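Local coordinates for FAD:protein FMN transferase (Pseudomonas stutzeri ATCC 14405 = CCUG 16156, PDB 5MGY) that probably transfers FMN from FAD to a threonine of its target protein with the aid of magnesium, and matures NosR for nitrous oxide reduction, at residues 177-182 with 188-193; 43-48 with 165-170; 93-98 with 289-294; 135-140 with 147-152. All blocks are in the same frame, centred on the assembly; numbering follows the deposited sequence.

Contact 1 (177-182 with 188-193)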
loop_
_atom_site.group_PDB
_atom_site.type_symbol
_atom_site.label_atom_id
_atom_site.label_comp_id
_atom_site.label_asym_id
_atom_site.label_seq_id
_atom_site.Cartn_x
_atom_site.Cartn_y
_atom_site.Cartn_z
ATOM N N GLN A 177 11.116 10.418 18.792
ATOM C CA GLN A 177 11.277 11.456 17.793
ATOM C C GLN A 177 11.882 10.956 16.509
ATOM O O GLN A 177 11.555 11.468 15.458
ATOM C CB GLN A 177 12.121 12.605 18.346
ATOM C CG GLN A 177 11.291 13.610 19.118
ATOM C CD GLN A 177 12.174 14.676 19.762
ATOM O OE1 GLN A 177 12.141 15.875 19.415
ATOM N NE2 GLN A 177 12.983 14.241 20.711
ATOM N N SER A 178 12.765 9.976 16.603
ATOM C CA SER A 178 13.471 9.518 15.460
ATOM C C SER A 178 13.246 8.023 15.333
ATOM O O SER A 178 13.397 7.297 16.309
ATOM C CB SER A 178 14.913 9.887 15.613
ATOM O OG SER A 178 15.609 9.244 14.608
ATOM N N TYR A 179 12.892 7.571 14.127
ATOM C CA TYR A 179 12.404 6.184 13.892
ATOM C C TYR A 179 12.391 5.814 12.384
ATOM O O TYR A 179 12.369 6.703 11.521
ATOM C CB TYR A 179 10.988 6.019 14.473
ATOM C CG TYR A 179 10.061 7.008 13.902
ATOM C CD1 TYR A 179 9.531 6.807 12.656
ATOM C CD2 TYR A 179 9.742 8.189 14.579
ATOM C CE1 TYR A 179 8.704 7.755 12.051
ATOM C CE2 TYR A 179 8.895 9.152 13.997
ATOM C CZ TYR A 179 8.375 8.929 12.708
ATOM O OH TYR A 179 7.539 9.841 12.033
ATOM N N LEU A 180 12.403 4.522 12.083
ATOM C CA LEU A 180 12.181 4.004 10.730
ATOM C C LEU A 180 11.294 2.820 10.938
ATOM O O LEU A 180 11.740 1.878 11.559
ATOM C CB LEU A 180 13.496 3.515 10.072
ATOM C CG LEU A 180 13.414 2.529 8.863
ATOM C CD1 LEU A 180 12.723 3.187 7.708
ATOM C CD2 LEU A 180 14.772 2.100 8.360
ATOM N N VAL A 181 10.074 2.860 10.418
ATOM C CA VAL A 181 9.095 1.792 10.637
ATOM C C VAL A 181 8.822 1.116 9.307
ATOM O O VAL A 181 8.393 1.790 8.419
ATOM C CB VAL A 181 7.792 2.410 11.108
ATOM C CG1 VAL A 181 6.755 1.403 11.370
ATOM C CG2 VAL A 181 7.951 3.012 12.433
ATOM N N GLU A 182 9.020 -0.190 9.155
ATOM C CA GLU A 182 8.711 -0.848 7.891
ATOM C C GLU A 182 7.729 -2.008 8.082
ATOM O O GLU A 182 8.015 -2.905 8.855
ATOM C CB GLU A 182 10.007 -1.292 7.213
ATOM C CG GLU A 182 9.864 -2.309 6.049
ATOM C CD GLU A 182 10.045 -3.796 6.478
ATOM O OE1 GLU A 182 9.325 -4.706 6.055
ATOM O OE2 GLU A 182 10.914 -4.139 7.279
ATOM N N LYS A 188 8.194 4.370 6.524
ATOM C CA LYS A 188 8.390 5.782 6.740
ATOM C C LYS A 188 9.457 6.021 7.829
ATOM O O LYS A 188 9.616 5.250 8.766
ATOM C CB LYS A 188 7.058 6.419 7.070
ATOM C CG LYS A 188 7.132 7.889 7.354
ATOM C CD LYS A 188 5.761 8.542 7.502
ATOM C CE LYS A 188 5.974 10.001 7.913
ATOM N NZ LYS A 188 4.827 10.826 8.308
ATOM N N ALA A 189 10.199 7.096 7.688
ATOM C CA ALA A 189 11.155 7.437 8.685
ATOM C C ALA A 189 11.162 8.915 8.936
ATOM O O ALA A 189 10.781 9.705 8.066
ATOM C CB ALA A 189 12.545 6.971 8.252
ATOM N N GLU A 190 11.653 9.266 10.127
ATOM C CA GLU A 190 11.763 10.668 10.559
ATOM C C GLU A 190 12.876 10.859 11.559
ATOM O O GLU A 190 13.356 9.909 12.140
ATOM C CB GLU A 190 10.467 11.101 11.178
ATOM C CG GLU A 190 10.343 12.577 11.399
ATOM C CD GLU A 190 8.924 13.037 11.343
ATOM O OE1 GLU A 190 8.753 14.252 11.494
ATOM O OE2 GLU A 190 7.977 12.207 11.169
ATOM N N GLY A 191 13.315 12.097 11.708
ATOM C CA GLY A 191 14.432 12.417 12.552
ATOM C C GLY A 191 15.762 11.986 11.980
ATOM O O GLY A 191 15.889 11.694 10.784
ATOM N N ARG A 192 16.748 11.963 12.878
ATOM C CA ARG A 192 18.097 11.549 12.557
ATOM C C ARG A 192 18.591 10.578 13.584
ATOM O O ARG A 192 18.081 10.544 14.653
ATOM C CB ARG A 192 18.995 12.786 12.460
ATOM C CG ARG A 192 18.630 13.651 11.241
ATOM C CD ARG A 192 19.506 14.870 11.085
ATOM N NE ARG A 192 19.471 15.450 9.745
ATOM C CZ ARG A 192 20.146 14.993 8.679
ATOM N NH1 ARG A 192 20.890 13.888 8.749
ATOM N NH2 ARG A 192 20.067 15.635 7.512
ATOM N N LYS A 193 19.580 9.765 13.246
ATOM C CA LYS A 193 20.224 8.871 14.218
ATOM C C LYS A 193 21.127 9.711 15.189
ATOM O O LYS A 193 21.349 10.901 14.975
ATOM C CB LYS A 193 20.965 7.726 13.504
ATOM C CG LYS A 193 20.078 6.858 12.625
ATOM C CD LYS A 193 20.769 5.655 11.959
ATOM C CE LYS A 193 20.467 5.487 10.448
ATOM N NZ LYS A 193 20.585 4.069 9.964
#
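A beta hairpin in the main antiparallel sheet of the ApbE fold pairs Tyr179, Leu180 and Val181 with Glu190, Ala189 and Lys188, the short segments running antiparallel, at 175°. Tyr179 and Glu190 bond backbone to backbone in both directions, Tyr179 N reaching Glu190 O at 3.1 Å and Glu190 N reaching Tyr179 O at 3.0 Å. Val181 and Lys188 form the next hydrogen-bonded pair, with Val181 N 2.9 Å from Lys188 O.

On the face carrying Tyr179, Val181, Lys188 and Glu190, which helix 159-173 covers, the tyrosine does most of the work. Its CG sits between the backbone N and the carbonyl carbon (chi1 57°), which swings the ring across to the partner strand: Glu190 N lies over one face, and Glu190 CB comes to 3.4 Å from Tyr179 CZ. The two side chains then run side by side, and the phenol OH gives a weak hydrogen bond to Glu190 OE2 (2.6 Å), an oxygen also held by a salt bridge from Lys172. A leucine in place of Tyr179 would probably leave Glu190 OE2 with the lysine but without the phenol, and Glu190 CB and N without the ring beside them.

On the other face Leu180 CD1 rests against Ala189 CB at 3.8 Å, and both residues touch Trp199. Beyond the paired residues, Ser178 OG donates to Arg192 O at 2.8 Å, coming from well above the carbonyl plane (64° out of it), while Trp199 NE1 bonds to the same hydroxyl.

Contact 2 (43-48 with 165-170). Unlike the reference sequence in segment 43-48: Ile45 (reference Leu), Gln48 (reference Glu).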
loop_
_atom_site.group_PDB
_atom_site.type_symbol
_atom_site.label_atom_id
_atom_site.label_comp_id
_atom_site.label_asym_id
_atom_site.label_seq_id
_atom_site.Cartn_x
_atom_site.Cartn_y
_atom_site.Cartn_z
ATOM N N GLU A 43 2.163 -4.759 18.037
ATOM C CA GLU A 43 1.454 -6.002 17.818
ATOM C C GLU A 43 -0.024 -5.809 18.025
ATOM O O GLU A 43 -0.821 -6.429 17.353
ATOM C CB GLU A 43 1.986 -7.072 18.726
ATOM C CG GLU A 43 1.924 -8.459 18.091
ATOM C CD GLU A 43 3.142 -8.768 17.246
ATOM O OE1 GLU A 43 2.979 -9.233 16.118
ATOM O OE2 GLU A 43 4.274 -8.565 17.731
ATOM N N ALA A 44 -0.365 -4.935 18.944
ATOM C CA ALA A 44 -1.735 -4.617 19.238
ATOM C C ALA A 44 -2.381 -4.011 18.029
ATOM O O ALA A 44 -3.459 -4.386 17.671
ATOM C CB ALA A 44 -1.821 -3.622 20.391
ATOM N N ILE A 45 -1.672 -3.107 17.395
ATOM C CA ILE A 45 -2.192 -2.373 16.278
ATOM C C ILE A 45 -2.454 -3.309 15.138
ATOM O O ILE A 45 -3.447 -3.173 14.458
ATOM C CB ILE A 45 -1.172 -1.333 15.839
ATOM C CG1 ILE A 45 -0.972 -0.362 16.997
ATOM C CG2 ILE A 45 -1.605 -0.601 14.558
ATOM C CD1 ILE A 45 0.143 0.632 16.765
ATOM N N LEU A 46 -1.536 -4.232 14.925
ATOM C CA LEU A 46 -1.668 -5.223 13.872
ATOM C C LEU A 46 -2.763 -6.187 14.102
ATOM O O LEU A 46 -3.274 -6.752 13.164
ATOM C CB LEU A 46 -0.383 -6.002 13.691
ATOM C CG LEU A 46 0.724 -5.134 13.108
ATOM C CD1 LEU A 46 1.941 -5.970 12.820
ATOM C CD2 LEU A 46 0.256 -4.427 11.823
ATOM N N GLY A 47 -3.105 -6.425 15.362
ATOM C CA GLY A 47 -4.231 -7.271 15.688
ATOM C C GLY A 47 -5.515 -6.585 15.346
ATOM O O GLY A 47 -6.401 -7.255 14.866
ATOM N N GLN A 48 -5.628 -5.291 15.627
ATOM C CA GLN A 48 -6.835 -4.604 15.310
ATOM C C GLN A 48 -7.026 -4.594 13.788
ATOM O O GLN A 48 -8.152 -4.722 13.304
ATOM C CB GLN A 48 -6.801 -3.178 15.746
ATOM C CG GLN A 48 -6.974 -2.922 17.199
ATOM C CD GLN A 48 -6.751 -1.451 17.479
ATOM O OE1 GLN A 48 -5.818 -1.061 18.218
ATOM N NE2 GLN A 48 -7.584 -0.598 16.838
ATOM N N ASP A 165 1.459 4.349 9.426
ATOM C CA ASP A 165 1.077 5.658 9.923
ATOM C C ASP A 165 0.575 5.481 11.352
ATOM O O ASP A 165 1.016 6.238 12.221
ATOM C CB ASP A 165 0.045 6.386 9.048
ATOM C CG ASP A 165 0.607 6.914 7.721
ATOM O OD1 ASP A 165 1.832 7.195 7.610
ATOM O OD2 ASP A 165 -0.195 7.107 6.748
ATOM N N LEU A 166 -0.263 4.470 11.607
ATOM C CA LEU A 166 -0.743 4.225 12.973
ATOM C C LEU A 166 0.380 3.931 13.967
ATOM O O LEU A 166 0.387 4.478 15.063
ATOM C CB LEU A 166 -1.822 3.127 13.043
ATOM C CG LEU A 166 -3.183 3.464 12.386
ATOM C CD1 LEU A 166 -4.032 2.174 12.319
ATOM C CD2 LEU A 166 -3.914 4.670 13.023
ATOM N N VAL A 167 1.326 3.095 13.585
ATOM C CA VAL A 167 2.447 2.818 14.445
ATOM C C VAL A 167 3.212 4.104 14.745
ATOM O O VAL A 167 3.549 4.357 15.864
ATOM C CB VAL A 167 3.368 1.741 13.856
ATOM C CG1 VAL A 167 4.685 1.657 14.631
ATOM C CG2 VAL A 167 2.644 0.407 13.892
ATOM N N ILE A 168 3.437 4.935 13.749
ATOM C CA ILE A 168 4.096 6.222 13.985
ATOM C C ILE A 168 3.300 7.175 14.909
ATOM O O ILE A 168 3.879 7.874 15.710
ATOM C CB ILE A 168 4.480 6.887 12.655
ATOM C CG1 ILE A 168 5.626 6.101 12.024
ATOM C CG2 ILE A 168 4.917 8.340 12.845
ATOM C CD1 ILE A 168 5.975 6.524 10.596
ATOM N N ASP A 169 1.995 7.239 14.814
ATOM C CA ASP A 169 1.264 8.098 15.744
ATOM C C ASP A 169 1.559 7.656 17.186
ATOM O O ASP A 169 1.704 8.495 18.077
ATOM C CB ASP A 169 -0.245 8.102 15.454
ATOM C CG ASP A 169 -0.591 8.755 14.090
ATOM O OD1 ASP A 169 0.233 9.505 13.512
ATOM O OD2 ASP A 169 -1.703 8.512 13.557
ATOM N N ARG A 170 1.675 6.343 17.384
ATOM C CA ARG A 170 1.905 5.769 18.703
ATOM C C ARG A 170 3.268 5.946 19.259
ATOM O O ARG A 170 3.390 6.099 20.463
ATOM C CB ARG A 170 1.634 4.277 18.743
ATOM C CG ARG A 170 0.160 3.969 18.925
ATOM C CD ARG A 170 -0.469 4.580 20.177
ATOM N NE ARG A 170 0.107 4.088 21.437
ATOM C CZ ARG A 170 -0.127 4.640 22.638
ATOM N NH1 ARG A 170 -0.892 5.735 22.722
ATOM N NH2 ARG A 170 0.420 4.122 23.748
#
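Ile45 reaches across from helix 35-53 to Leu166, Val167 and Arg170 of helix 159-173, a helix-helix packing in which the two short segments run broadly antiparallel, at 143°, with their axes 10.2 Å apart. Both helices are tied to the main sheet: Val167 also touches Val181 and Ile183 of strand 179-183, Ile168, turned away from helix 35-53, packs on Tyr179 and Val181, and Glu43 OE2 links helix 35-53 to Tyr22 OH.

The contact between the segments is apolar, and the two branches of one isoleucine make it. Ile45, a leucine in the reference sequence, holds CG1 anti to its carbonyl carbon (chi1 -63°) and carries it on extended to CD1, which sends that methyl forward while CG2 stays nearer the backbone. CD1 meets Val167 CG2 at 3.8 Å and lies almost as near to Val167 CA, at 3.9 Å, touching main chain as well as side chain. CG2 packs on Leu166 CB at 4.0 Å. The isoleucine crosses both side chains at a slant, and Leu166 reaches on to Met79 of helix 78-93, where a third helix joins the packing.

Polar groups make no hydrogen bond between the two segments, but a charged pair lies close by. Arg170 is bent at chi2 and chi3, its guanidinium running on past Ile45, with NE in a salt bridge to Glu41 OE1, about one helical turn before Ile45. The aliphatic part of the same arginine closes the apolar patch: Arg170 CG lies 4.0 Å from Ile45 CD1.

Contact 3 (93-98 with 289-294)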
loop_
_atom_site.group_PDB
_atom_site.type_symbol
_atom_site.label_atom_id
_atom_site.label_comp_id
_atom_site.label_asym_id
_atom_site.label_seq_id
_atom_site.Cartn_x
_atom_site.Cartn_y
_atom_site.Cartn_z
ATOM N N ASP A 93 -8.717 11.182 -6.931
ATOM C CA ASP A 93 -7.452 11.718 -7.374
ATOM C C ASP A 93 -6.778 10.891 -8.470
ATOM O O ASP A 93 -5.969 11.442 -9.191
ATOM C CB ASP A 93 -6.485 11.827 -6.194
ATOM C CG ASP A 93 -7.000 12.728 -5.090
ATOM O OD1 ASP A 93 -8.038 13.406 -5.304
ATOM O OD2 ASP A 93 -6.368 12.737 -3.998
ATOM N N SER A 94 -7.099 9.607 -8.607
ATOM C CA SER A 94 -6.421 8.738 -9.583
ATOM C C SER A 94 -7.328 8.315 -10.751
ATOM O O SER A 94 -7.118 7.258 -11.326
ATOM C CB SER A 94 -5.890 7.497 -8.872
ATOM O OG SER A 94 -6.950 6.590 -8.611
ATOM N N ASP A 95 -8.347 9.126 -11.071
ATOM C CA ASP A 95 -9.288 8.836 -12.144
ATOM C C ASP A 95 -9.828 7.421 -12.121
ATOM O O ASP A 95 -9.897 6.816 -13.158
ATOM C CB ASP A 95 -8.637 9.101 -13.504
ATOM C CG ASP A 95 -8.321 10.578 -13.734
ATOM O OD1 ASP A 95 -9.003 11.469 -13.194
ATOM O OD2 ASP A 95 -7.390 10.868 -14.495
ATOM N N GLY A 96 -10.183 6.903 -10.933
ATOM C CA GLY A 96 -10.753 5.548 -10.754
ATOM C C GLY A 96 -9.792 4.358 -10.811
ATOM O O GLY A 96 -10.175 3.206 -10.710
ATOM N N ALA A 97 -8.517 4.617 -10.990
ATOM C CA ALA A 97 -7.540 3.519 -10.984
ATOM C C ALA A 97 -7.450 2.827 -9.598
ATOM O O ALA A 97 -7.129 1.664 -9.519
ATOM C CB ALA A 97 -6.182 4.031 -11.425
ATOM N N PHE A 98 -7.739 3.575 -8.547
ATOM C CA PHE A 98 -7.810 3.045 -7.196
ATOM C C PHE A 98 -9.243 2.663 -6.884
ATOM O O PHE A 98 -10.130 3.531 -6.913
ATOM C CB PHE A 98 -7.312 4.069 -6.140
ATOM C CG PHE A 98 -7.290 3.519 -4.752
ATOM C CD1 PHE A 98 -6.152 2.912 -4.247
ATOM C CD2 PHE A 98 -8.438 3.516 -3.971
ATOM C CE1 PHE A 98 -6.139 2.347 -2.975
ATOM C CE2 PHE A 98 -8.436 2.938 -2.710
ATOM C CZ PHE A 98 -7.282 2.356 -2.208
ATOM N N ALA A 289 0.887 11.160 -12.455
ATOM C CA ALA A 289 1.821 11.535 -11.439
ATOM C C ALA A 289 2.282 12.979 -11.598
ATOM O O ALA A 289 2.284 13.711 -10.608
ATOM C CB ALA A 289 3.002 10.591 -11.378
ATOM N N GLU A 290 2.598 13.389 -12.849
ATOM C CA GLU A 290 2.986 14.775 -13.170
ATOM C C GLU A 290 1.812 15.751 -12.975
ATOM O O GLU A 290 1.993 16.862 -12.426
ATOM C CB GLU A 290 3.509 14.880 -14.591
ATOM C CG GLU A 290 4.831 15.607 -14.684
ATOM C CD GLU A 290 6.007 14.755 -14.262
ATOM O OE1 GLU A 290 6.131 13.621 -14.769
ATOM O OE2 GLU A 290 6.810 15.226 -13.436
ATOM N N ARG A 291 0.623 15.335 -13.411
ATOM C CA ARG A 291 -0.540 16.167 -13.271
ATOM C C ARG A 291 -0.769 16.488 -11.806
ATOM O O ARG A 291 -0.946 17.648 -11.461
ATOM C CB ARG A 291 -1.752 15.484 -13.869
ATOM C CG ARG A 291 -2.960 16.366 -13.950
ATOM C CD ARG A 291 -4.178 15.525 -14.288
ATOM N NE ARG A 291 -4.880 15.009 -13.085
ATOM C CZ ARG A 291 -5.845 14.072 -13.074
ATOM N NH1 ARG A 291 -6.267 13.505 -14.205
ATOM N NH2 ARG A 291 -6.400 13.672 -11.921
ATOM N N ASN A 292 -0.732 15.473 -10.946
ATOM C CA ASN A 292 -1.061 15.675 -9.527
ATOM C C ASN A 292 0.152 15.992 -8.669
ATOM O O ASN A 292 0.020 16.193 -7.465
ATOM C CB ASN A 292 -1.685 14.432 -8.923
ATOM C CG ASN A 292 -2.916 13.979 -9.626
ATOM O OD1 ASN A 292 -3.483 14.657 -10.455
ATOM N ND2 ASN A 292 -3.329 12.799 -9.304
ATOM N N GLY A 293 1.332 15.981 -9.260
ATOM C CA GLY A 293 2.534 16.313 -8.519
ATOM C C GLY A 293 3.061 15.240 -7.579
ATOM O O GLY A 293 3.578 15.549 -6.534
ATOM N N ILE A 294 2.980 13.988 -7.980
ATOM C CA ILE A 294 3.365 12.888 -7.146
ATOM C C ILE A 294 4.858 12.662 -7.338
ATOM O O ILE A 294 5.354 12.720 -8.462
ATOM C CB ILE A 294 2.592 11.628 -7.523
ATOM C CG1 ILE A 294 1.103 11.870 -7.279
ATOM C CG2 ILE A 294 3.100 10.433 -6.732
ATOM C CD1 ILE A 294 0.197 10.795 -7.871
#
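Asp95 OD2 receives Arg291 NH1 at 2.9 Å in a salt bridge on the surface of the protein. The nitrogen comes to the syn side of the carboxylate, 20° out of its plane, and the acid lies at the edge of the guanidinium; the two flat groups are turned 59° against each other, so the grip is through one oxygen and one nitrogen.

Beside it, Asn292 ND2 donates to the backbone carbonyl Asp93 O at 3.0 Å, a bent bond (139° at the hydrogen). The other end of the same amide is used too: Asn292 OD1 accepts from Arg291 NE, 3.0 Å away, which ties the arginine to its neighbour. The bonds join the ends of two helices: helix 78-93 runs into a type I' beta turn from Ser94 to Ala97, and helix 267-292 finishes in a Schellman motif with Gly293 at positive phi and Ile294 N bonded to Ala289 O.

With a leucine at Asn292, Asp93 O would probably lose its side-chain donor, and Arg291 NE would lose the acceptor that steadies the guanidinium. Asp93 turns its own carboxylate to a different arginine, with OD2 in a salt bridge to Arg269 NH1.

Contact 4 (135-140 with 147-152)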
loop_
_atom_site.group_PDB
_atom_site.type_symbol
_atom_site.label_atom_id
_atom_site.label_comp_id
_atom_site.label_asym_id
_atom_site.label_seq_id
_atom_site.Cartn_x
_atom_site.Cartn_y
_atom_site.Cartn_z
ATOM N N GLN A 135 -16.852 1.643 -6.436
ATOM C CA GLN A 135 -16.712 2.664 -5.347
ATOM C C GLN A 135 -17.862 3.626 -5.209
ATOM O O GLN A 135 -18.210 4.033 -4.119
ATOM C CB GLN A 135 -15.415 3.478 -5.601
ATOM C CG GLN A 135 -14.920 4.377 -4.467
ATOM C CD GLN A 135 -13.824 3.715 -3.587
ATOM O OE1 GLN A 135 -12.801 3.188 -4.106
ATOM N NE2 GLN A 135 -14.033 3.753 -2.223
ATOM N N GLN A 136 -18.445 4.026 -6.318
ATOM C CA GLN A 136 -19.597 4.957 -6.280
ATOM C C GLN A 136 -20.786 4.404 -5.531
ATOM O O GLN A 136 -21.640 5.189 -5.062
ATOM C CB GLN A 136 -20.063 5.381 -7.691
ATOM C CG GLN A 136 -20.745 4.350 -8.572
ATOM C CD GLN A 136 -19.801 3.423 -9.313
ATOM O OE1 GLN A 136 -18.605 3.344 -9.027
ATOM N NE2 GLN A 136 -20.347 2.692 -10.283
ATOM N N HIS A 137 -20.882 3.068 -5.474
ATOM C CA HIS A 137 -21.923 2.377 -4.728
ATOM C C HIS A 137 -21.701 2.241 -3.196
ATOM O O HIS A 137 -22.560 1.703 -2.483
ATOM C CB HIS A 137 -22.098 1.010 -5.355
ATOM C CG HIS A 137 -22.681 1.070 -6.723
ATOM N ND1 HIS A 137 -22.076 0.489 -7.818
ATOM C CD2 HIS A 137 -23.810 1.662 -7.175
ATOM C CE1 HIS A 137 -22.817 0.708 -8.883
ATOM N NE2 HIS A 137 -23.870 1.413 -8.517
ATOM N N LEU A 138 -20.570 2.741 -2.704
ATOM C CA LEU A 138 -20.203 2.643 -1.320
ATOM C C LEU A 138 -20.378 4.002 -0.713
ATOM O O LEU A 138 -19.957 4.993 -1.284
ATOM C CB LEU A 138 -18.757 2.233 -1.256
ATOM C CG LEU A 138 -18.080 1.903 0.042
ATOM C CD1 LEU A 138 -18.805 0.726 0.627
ATOM C CD2 LEU A 138 -16.636 1.546 -0.207
ATOM N N SER A 139 -21.033 4.072 0.429
ATOM C CA SER A 139 -21.202 5.357 1.111
ATOM C C SER A 139 -21.188 5.214 2.631
ATOM O O SER A 139 -21.412 4.132 3.206
ATOM C CB SER A 139 -22.469 6.052 0.656
ATOM O OG SER A 139 -23.619 5.251 0.868
ATOM N N ILE A 140 -20.897 6.330 3.296
ATOM C CA ILE A 140 -20.760 6.350 4.759
ATOM C C ILE A 140 -21.929 7.146 5.281
ATOM O O ILE A 140 -22.240 8.191 4.775
ATOM C CB ILE A 140 -19.451 7.014 5.169
ATOM C CG1 ILE A 140 -18.323 6.032 5.060
ATOM C CG2 ILE A 140 -19.507 7.511 6.582
ATOM C CD1 ILE A 140 -16.970 6.729 4.938
ATOM N N LYS A 147 -24.037 -0.086 1.150
ATOM C CA LYS A 147 -23.739 -0.588 -0.161
ATOM C C LYS A 147 -24.972 -0.737 -1.022
ATOM O O LYS A 147 -25.917 -1.410 -0.614
ATOM C CB LYS A 147 -22.960 -1.887 -0.075
ATOM C CG LYS A 147 -23.689 -3.093 0.455
ATOM C CD LYS A 147 -22.645 -4.075 0.922
ATOM C CE LYS A 147 -22.997 -5.489 0.620
ATOM N NZ LYS A 147 -21.905 -6.402 1.022
ATOM N N ALA A 148 -24.938 -0.125 -2.219
ATOM C CA ALA A 148 -26.051 -0.160 -3.153
ATOM C C ALA A 148 -26.098 -1.388 -4.058
ATOM O O ALA A 148 -27.140 -1.672 -4.618
ATOM C CB ALA A 148 -26.044 1.056 -3.984
ATOM N N VAL A 149 -24.979 -2.095 -4.211
ATOM C CA VAL A 149 -24.896 -3.374 -4.898
ATOM C C VAL A 149 -24.210 -4.365 -3.952
ATOM O O VAL A 149 -23.701 -3.952 -2.946
ATOM C CB VAL A 149 -24.073 -3.252 -6.243
ATOM C CG1 VAL A 149 -24.518 -2.070 -7.121
ATOM C CG2 VAL A 149 -22.584 -3.175 -5.996
ATOM N N ALA A 150 -24.115 -5.646 -4.292
ATOM C CA ALA A 150 -23.451 -6.638 -3.387
ATOM C C ALA A 150 -21.950 -6.496 -3.353
ATOM O O ALA A 150 -21.251 -7.451 -3.726
ATOM C CB ALA A 150 -23.801 -8.106 -3.746
ATOM N N LEU A 151 -21.480 -5.358 -2.849
ATOM C CA LEU A 151 -20.025 -5.058 -2.769
ATOM C C LEU A 151 -19.222 -5.970 -1.855
ATOM O O LEU A 151 -19.642 -6.322 -0.737
ATOM C CB LEU A 151 -19.756 -3.611 -2.296
ATOM C CG LEU A 151 -20.192 -2.461 -3.229
ATOM C CD1 LEU A 151 -19.861 -1.111 -2.616
ATOM C CD2 LEU A 151 -19.585 -2.579 -4.607
ATOM N N GLN A 152 -18.047 -6.310 -2.326
ATOM C CA GLN A 152 -17.081 -6.916 -1.447
ATOM C C GLN A 152 -15.806 -6.062 -1.428
ATOM O O GLN A 152 -15.191 -5.813 -2.471
ATOM C CB GLN A 152 -16.868 -8.333 -1.880
ATOM C CG GLN A 152 -18.182 -9.067 -1.928
ATOM C CD GLN A 152 -17.960 -10.570 -1.913
ATOM O OE1 GLN A 152 -17.476 -11.157 -2.894
ATOM N NE2 GLN A 152 -18.278 -11.202 -0.779
#
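His137 lies against Ala148, Val149 and Leu151, just where the small three-stranded sheet gives way to loop. Its CB starts between two methyls, Leu151 CD1 at 4.1 Å and Ala148 CB at 4.2 Å. With CG anti to the carbonyl carbon (chi1 -68°), the ring turns toward the loop, and from there a single methyl dominates: Val149 CG1 stands 3.5 Å from the centroid of the His137 ring and only 6° off the ring normal, a CH-pi contact. ND1 is its nearest ring atom, at 3.6 Å from Val149 CG1, but CG, CE1 and NE2 at the tip are hardly farther. CD2 also meets Ala148 CB obliquely. The opposite face of the ring has its own neighbour, Gln136 CG, so the imidazole is sandwiched between two aliphatic carbons.

The backbone fixes the level of the pairing. Ala148 N donates to His137 O at 3.0 Å, next to the antiparallel non-hydrogen-bonded pair of Leu138 and Lys147. These belong to the hairpin of strands 138-141 and 144-147, which a disulfide, Cys73 to Cys146, ties to strand 73-75. Next along the strand, Leu138 CB touches Leu151 CD1 at 3.8 Å.

Lys147 sends its ammonium away from this patch, to Leu151 O at 2.9 Å from NZ, to the carbonyls of Phe65 and Leu68, and to the Phe65 ring in a cation-pi contact. Side-chain carbon contacts and one backbone bond therefore join the segments, while the lysine charge is probably stabilised by carbonyls and an aromatic ring on the side away from segment 135-140.

Contacts 1 and 2 share an interface: helix 159-173 lies on the hairpin, with Lys188 CB 3.7 Å from Ile168 CD1 and Val181 CG1 3.9 Å from Val167 CG1. Contacts 3 and 4 barely meet, Phe98 O lying 3.9 Å from Gln135 OE1. The extremes are contacts 1 and 4, with centres 37 Å apart. The magnesium ion, bound by Ser157, Asp271 and Thr275, lies among them: the side chains of Lys188 and Leu166 are about 10 and 12 Å from that of Asp271, and the side chain of Leu138 is about 11 Å from that of Ser157. Helix 267-292 carries Asp271 and Thr275 and runs on into contact 3.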